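Local atomic coordinates of Pex (Synechococcus elongatus PCC 7942, PDB entry 2E1N), a protein that probably binds DNA as a PadR-like winged-helix protein and modifies the cyanobacterial circadian clock, extending its period. Residues V42-D47 / N107-R112; L34-V39 / K76-E81. All blocks are in the same frame, centred on the assembly; numbering follows the deposited sequence.

Helix 32-43 serves two neighbours in turn, and this makes Pex a compact example of how one helix can organise a small winged-helix domain. In contact 2 its middle, residues 34-39, packs on the end of helix 68-80 through apolar side chains alone; in contact 1 residues 42-47, at its C-terminal end, reach the start of helix 110-123 through a polar cluster. The two centres lie about 11 Å apart, contact 2 some 9 Å from the centre of the chain and contact 1 about 13 Å, a step from buried core toward surface. Their segments alternate along the chain, and helix 32-43 is thereby joined both to helix 68-80 and to helix 110-123.

Contact 1. Residues V42-D47 / N107-R112; sequences VLRHED and NDDRSR
R44 lays its guanidinium over the aliphatic part of R112, whose CD sits 3.3 Å above the guanidinium plane and toward its rim, the two side chains crossing at about a right angle. The working end is NH1. It donates to S111 OG over 3.1 Å in a nearly straight bond (163°) that stays in the guanidinium plane. A second, longer and more bent bond runs from R44 NH1 to D109 OD2 at 3.3 Å, meeting the carboxylate on its syn side and forming a salt bridge. R44 runs out extended at chi2 (178°) and bends at chi3 (52°), which turns NH1 toward both acceptors.

S111 closes the triangle by donating from OG to D109 OD1, 2.8 Å away, so one buried hydroxyl accepts from the arginine and gives to the aspartate. With its two oxygens engaged separately, the D109 carboxylate is restrained from turning, and the small inverse gamma turn centred on D109 presents it near the start of helix 110-123. The second amino nitrogen of R44, NH2, stands over the face of the R112 guanidinium, 3.0 Å from R112 NH1. Both are donors, so this is no bond, and so close an approach is doubtful evidence in an exposed arginine; the salt bridge to D109 may ease the like charges.

L103 of strand 98-103 touches both R44 and S111, giving the cluster an apolar flank, while R110 makes a cation-pi contact with F15 of the second subunit. The arrangement illustrates how a winged-helix domain of the PadR-like type can fasten its additional C-terminal helix, here 110-123, to the C-terminal end of helix 32-43.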
loop_
_atom_site.group_PDB
_atom_site.type_symbol
_atom_site.label_atom_id
_atom_site.label_comp_id
_atom_site.label_asym_id
_atom_site.label_seq_id
_atom_site.Cartn_x
_atom_site.Cartn_y
_atom_site.Cartn_z
ATOM N N VAL B 42 -5.632 17.088 -10.157
ATOM C CA VAL B 42 -5.504 18.461 -9.662
ATOM C C VAL B 42 -5.618 19.486 -10.779
ATOM O O VAL B 42 -6.407 20.429 -10.690
ATOM C CB VAL B 42 -4.193 18.663 -8.862
ATOM C CG1 VAL B 42 -4.034 20.133 -8.420
ATOM C CG2 VAL B 42 -4.164 17.720 -7.657
ATOM N N LEU B 43 -4.837 19.285 -11.845
ATOM C CA LEU B 43 -4.722 20.250 -12.926
ATOM C C LEU B 43 -6.006 20.393 -13.749
ATOM O O LEU B 43 -6.198 21.397 -14.435
ATOM C CB LEU B 43 -3.517 19.876 -13.800
ATOM C CG LEU B 43 -2.149 19.971 -13.130
ATOM C CD1 LEU B 43 -1.037 19.693 -14.163
ATOM C CD2 LEU B 43 -1.897 21.359 -12.459
ATOM N N ARG B 44 -6.889 19.390 -13.693
ATOM C CA ARG B 44 -8.195 19.509 -14.328
ATOM C C ARG B 44 -9.071 20.581 -13.665
ATOM O O ARG B 44 -10.019 21.049 -14.307
ATOM C CB ARG B 44 -8.922 18.170 -14.372
ATOM C CG ARG B 44 -8.274 17.220 -15.377
ATOM C CD ARG B 44 -8.951 15.859 -15.405
ATOM N NE ARG B 44 -10.385 15.985 -15.572
ATOM C CZ ARG B 44 -10.996 16.204 -16.719
ATOM N NH1 ARG B 44 -10.323 16.346 -17.848
ATOM N NH2 ARG B 44 -12.306 16.286 -16.725
ATOM N N HIS B 45 -8.786 20.938 -12.410
ATOM C CA HIS B 45 -9.504 22.010 -11.712
ATOM C C HIS B 45 -8.756 23.329 -11.551
ATOM O O HIS B 45 -9.385 24.370 -11.442
ATOM C CB HIS B 45 -9.881 21.543 -10.322
ATOM C CG HIS B 45 -10.462 20.167 -10.295
ATOM N ND1 HIS B 45 -9.985 19.176 -9.459
ATOM C CD2 HIS B 45 -11.451 19.603 -11.031
ATOM C CE1 HIS B 45 -10.676 18.069 -9.663
ATOM N NE2 HIS B 45 -11.569 18.299 -10.611
ATOM N N GLU B 46 -7.433 23.288 -11.453
ATOM C CA GLU B 46 -6.656 24.486 -11.154
ATOM C C GLU B 46 -5.211 24.291 -11.600
ATOM O O GLU B 46 -4.696 23.178 -11.525
ATOM C CB GLU B 46 -6.669 24.748 -9.645
ATOM C CG GLU B 46 -6.066 23.632 -8.794
ATOM C CD GLU B 46 -6.174 23.869 -7.290
ATOM O OE1 GLU B 46 -6.619 24.973 -6.876
ATOM O OE2 GLU B 46 -5.797 22.955 -6.523
ATOM N N ASP B 47 -4.539 25.376 -11.973
ATOM C CA ASP B 47 -3.108 25.328 -12.221
ATOM C C ASP B 47 -2.429 25.123 -10.858
ATOM O O ASP B 47 -2.939 25.576 -9.830
ATOM C CB ASP B 47 -2.607 26.623 -12.844
ATOM C CG ASP B 47 -3.171 26.880 -14.225
ATOM O OD1 ASP B 47 -4.013 26.092 -14.710
ATOM O OD2 ASP B 47 -2.766 27.921 -14.804
ATOM N N ASN B 107 -6.742 18.329 -28.645
ATOM C CA ASN B 107 -7.981 17.620 -29.038
ATOM C C ASN B 107 -8.262 16.418 -28.129
ATOM O O ASN B 107 -9.343 16.282 -27.534
ATOM C CB ASN B 107 -7.912 17.261 -30.544
ATOM C CG ASN B 107 -8.206 18.497 -31.465
ATOM O OD1 ASN B 107 -7.977 18.509 -32.695
ATOM N ND2 ASN B 107 -8.750 19.499 -30.864
ATOM N N ASP B 108 -7.281 15.551 -28.012
ATOM C CA ASP B 108 -7.402 14.321 -27.209
ATOM C C ASP B 108 -7.129 14.665 -25.743
ATOM O O ASP B 108 -5.984 14.900 -25.325
ATOM C CB ASP B 108 -6.477 13.219 -27.783
ATOM C CG ASP B 108 -6.667 11.849 -27.114
ATOM O OD1 ASP B 108 -7.609 11.680 -26.324
ATOM O OD2 ASP B 108 -5.847 10.931 -27.400
ATOM N N ASP B 109 -8.203 14.737 -24.972
ATOM C CA ASP B 109 -8.128 15.033 -23.536
ATOM C C ASP B 109 -7.631 13.767 -22.806
ATOM O O ASP B 109 -8.420 12.947 -22.337
ATOM C CB ASP B 109 -9.519 15.427 -23.030
ATOM C CG ASP B 109 -9.515 15.961 -21.602
ATOM O OD1 ASP B 109 -8.425 16.105 -21.002
ATOM O OD2 ASP B 109 -10.630 16.253 -21.099
ATOM N N ARG B 110 -6.314 13.598 -22.759
ATOM C CA ARG B 110 -5.733 12.424 -22.075
ATOM C C ARG B 110 -5.962 12.486 -20.560
ATOM O O ARG B 110 -6.028 11.433 -19.858
ATOM C CB ARG B 110 -4.231 12.354 -22.365
ATOM C CG ARG B 110 -3.869 11.755 -23.693
ATOM C CD ARG B 110 -4.163 10.263 -23.776
ATOM N NE ARG B 110 -4.046 9.563 -22.496
ATOM C CZ ARG B 110 -3.559 8.334 -22.336
ATOM N NH1 ARG B 110 -3.118 7.618 -23.366
ATOM N NH2 ARG B 110 -3.507 7.813 -21.124
ATOM N N SER B 111 -6.071 13.708 -20.037
ATOM C CA SER B 111 -6.190 13.909 -18.610
ATOM C C SER B 111 -7.450 13.317 -17.979
ATOM O O SER B 111 -7.389 12.854 -16.858
ATOM C CB SER B 111 -6.056 15.404 -18.248
ATOM O OG SER B 111 -7.259 16.101 -18.487
ATOM N N ARG B 112 -8.582 13.281 -18.686
ATOM C CA ARG B 112 -9.825 12.805 -18.064
ATOM C C ARG B 112 -9.711 11.353 -17.626
ATOM O O ARG B 112 -9.984 10.995 -16.478
ATOM C CB ARG B 112 -10.990 12.931 -19.046
ATOM C CG ARG B 112 -12.332 12.414 -18.537
ATOM C CD ARG B 112 -12.766 13.013 -17.199
ATOM N NE ARG B 112 -14.207 13.325 -17.158
ATOM C CZ ARG B 112 -14.823 14.020 -16.190
ATOM N NH1 ARG B 112 -14.142 14.520 -15.162
ATOM N NH2 ARG B 112 -16.135 14.232 -16.260
#

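Contact 2. Residues L34-V39 / K76-E81; sequences LAVCYV and KFLEDE
V36 and L78 meet at the tightest point of this contact, where CG1 of V36 comes within 3.5 Å of L78 CD2, methyl against methyl. Both side chains are buried and lean across obliquely. With CG1 opposite the backbone N (chi1 167°), V36 sends that branch to L78 and its other methyl, CG2, to the ring of F77, 3.9 Å away at CD2. Packing slackens along helix 32-43, where V39 CG1 and L78 CD1 slide past each other at 4.1 Å. The axes of the two short segments come no closer than 10.8 Å and cross at -67°, so these few side chains span the gap. On the solvent side exposed E81 lays its CG over one face of the F77 ring, within the same segment, and does not reach residues 34-39.

An alanine at L78 would lack CG and both terminal methyls, and is likely to open a gap facing V36 CG1 and V39 CG1 between the two helices. The second subunit adds to the core here: its M13 packs on V36 and F77, and its F15 meets the F77 ring at a steep angle. Such crossing of helix 32-43 by helix 68-80, probably the recognition helix, is a hallmark of the helix-turn-helix core in winged-helix proteins.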
loop_
_atom_site.group_PDB
_atom_site.type_symbol
_atom_site.label_atom_id
_atom_site.label_comp_id
_atom_site.label_asym_id
_atom_site.label_seq_id
_atom_site.Cartn_x
_atom_site.Cartn_y
_atom_site.Cartn_z
ATOM N N LEU B 34 0.696 6.410 -10.190
ATOM C CA LEU B 34 -0.328 7.092 -9.429
ATOM C C LEU B 34 -0.083 8.578 -9.373
ATOM O O LEU B 34 -1.046 9.359 -9.393
ATOM C CB LEU B 34 -0.379 6.598 -7.978
ATOM C CG LEU B 34 -0.928 5.202 -7.826
ATOM C CD1 LEU B 34 -0.432 4.539 -6.530
ATOM C CD2 LEU B 34 -2.454 5.331 -7.886
ATOM N N ALA B 35 1.180 8.985 -9.327
ATOM C CA ALA B 35 1.489 10.435 -9.298
ATOM C C ALA B 35 1.049 11.148 -10.581
ATOM O O ALA B 35 0.547 12.270 -10.508
ATOM C CB ALA B 35 2.964 10.663 -9.061
ATOM N N VAL B 36 1.246 10.532 -11.749
ATOM C CA VAL B 36 0.747 11.108 -12.991
ATOM C C VAL B 36 -0.767 11.337 -12.928
ATOM O O VAL B 36 -1.265 12.402 -13.298
ATOM C CB VAL B 36 1.155 10.255 -14.220
ATOM C CG1 VAL B 36 0.298 10.733 -15.479
ATOM C CG2 VAL B 36 2.593 10.357 -14.466
ATOM N N CYS B 37 -1.519 10.346 -12.438
ATOM C CA CYS B 37 -2.992 10.476 -12.368
ATOM C C CYS B 37 -3.448 11.492 -11.322
ATOM O O CYS B 37 -4.386 12.267 -11.566
ATOM C CB CYS B 37 -3.592 9.116 -12.112
ATOM S SG CYS B 37 -3.143 7.983 -13.463
ATOM N N TYR B 38 -2.792 11.497 -10.157
ATOM C CA TYR B 38 -3.071 12.516 -9.118
ATOM C C TYR B 38 -2.811 13.946 -9.643
ATOM O O TYR B 38 -3.632 14.849 -9.522
ATOM C CB TYR B 38 -2.223 12.248 -7.855
ATOM C CG TYR B 38 -2.136 13.482 -6.956
ATOM C CD1 TYR B 38 -3.269 13.982 -6.308
ATOM C CD2 TYR B 38 -0.939 14.143 -6.781
ATOM C CE1 TYR B 38 -3.188 15.153 -5.527
ATOM C CE2 TYR B 38 -0.859 15.292 -5.988
ATOM C CZ TYR B 38 -2.009 15.796 -5.402
ATOM O OH TYR B 38 -1.995 16.929 -4.634
ATOM N N VAL B 39 -1.647 14.161 -10.228
ATOM C CA VAL B 39 -1.333 15.489 -10.735
ATOM C C VAL B 39 -2.373 15.921 -11.739
ATOM O O VAL B 39 -2.894 17.036 -11.668
ATOM C CB VAL B 39 0.079 15.512 -11.326
ATOM C CG1 VAL B 39 0.351 16.800 -12.087
ATOM C CG2 VAL B 39 1.126 15.280 -10.190
ATOM N N LYS B 76 7.827 15.522 -15.824
ATOM C CA LYS B 76 8.595 15.386 -17.038
ATOM C C LYS B 76 7.866 14.513 -18.056
ATOM O O LYS B 76 7.853 14.835 -19.242
ATOM C CB LYS B 76 9.963 14.811 -16.737
ATOM C CG LYS B 76 10.875 14.814 -17.936
ATOM C CD LYS B 76 12.144 14.016 -17.676
ATOM C CE LYS B 76 13.306 14.549 -18.524
ATOM N NZ LYS B 76 14.594 13.838 -18.274
ATOM N N PHE B 77 7.281 13.399 -17.618
ATOM C CA PHE B 77 6.510 12.515 -18.493
ATOM C C PHE B 77 5.385 13.280 -19.154
ATOM O O PHE B 77 5.178 13.218 -20.364
ATOM C CB PHE B 77 5.940 11.338 -17.704
ATOM C CG PHE B 77 4.967 10.496 -18.461
ATOM C CD1 PHE B 77 5.406 9.655 -19.479
ATOM C CD2 PHE B 77 3.595 10.578 -18.221
ATOM C CE1 PHE B 77 4.492 8.889 -20.206
ATOM C CE2 PHE B 77 2.699 9.838 -18.933
ATOM C CZ PHE B 77 3.151 8.968 -19.943
ATOM N N LEU B 78 4.644 13.998 -18.331
ATOM C CA LEU B 78 3.437 14.704 -18.789
ATOM C C LEU B 78 3.803 15.837 -19.713
ATOM O O LEU B 78 3.034 16.152 -20.618
ATOM C CB LEU B 78 2.666 15.240 -17.587
ATOM C CG LEU B 78 1.942 14.156 -16.763
ATOM C CD1 LEU B 78 1.295 14.834 -15.536
ATOM C CD2 LEU B 78 0.932 13.447 -17.650
ATOM N N GLU B 79 4.971 16.453 -19.509
ATOM C CA GLU B 79 5.414 17.500 -20.452
ATOM C C GLU B 79 5.864 16.900 -21.787
ATOM O O GLU B 79 5.516 17.377 -22.891
ATOM C CB GLU B 79 6.588 18.291 -19.869
ATOM C CG GLU B 79 6.265 19.177 -18.748
ATOM C CD GLU B 79 7.513 19.917 -18.273
ATOM O OE1 GLU B 79 7.505 21.160 -18.349
ATOM O OE2 GLU B 79 8.501 19.250 -17.879
ATOM N N ASP B 80 6.650 15.832 -21.681
ATOM C CA ASP B 80 7.138 15.093 -22.851
ATOM C C ASP B 80 6.014 14.520 -23.737
ATOM O O ASP B 80 6.123 14.466 -24.962
ATOM C CB ASP B 80 8.098 13.996 -22.398
ATOM C CG ASP B 80 9.460 14.540 -21.893
ATOM O OD1 ASP B 80 9.759 15.748 -22.008
ATOM O OD2 ASP B 80 10.244 13.733 -21.326
ATOM N N GLU B 81 4.930 14.103 -23.116
ATOM C CA GLU B 81 3.758 13.622 -23.805
ATOM C C GLU B 81 2.793 14.738 -24.204
ATOM O O GLU B 81 1.751 14.451 -24.761
ATOM C CB GLU B 81 3.041 12.611 -22.902
ATOM C CG GLU B 81 3.857 11.339 -22.622
ATOM C CD GLU B 81 4.087 10.480 -23.839
ATOM O OE1 GLU B 81 5.005 9.658 -23.793
ATOM O OE2 GLU B 81 3.379 10.617 -24.858
#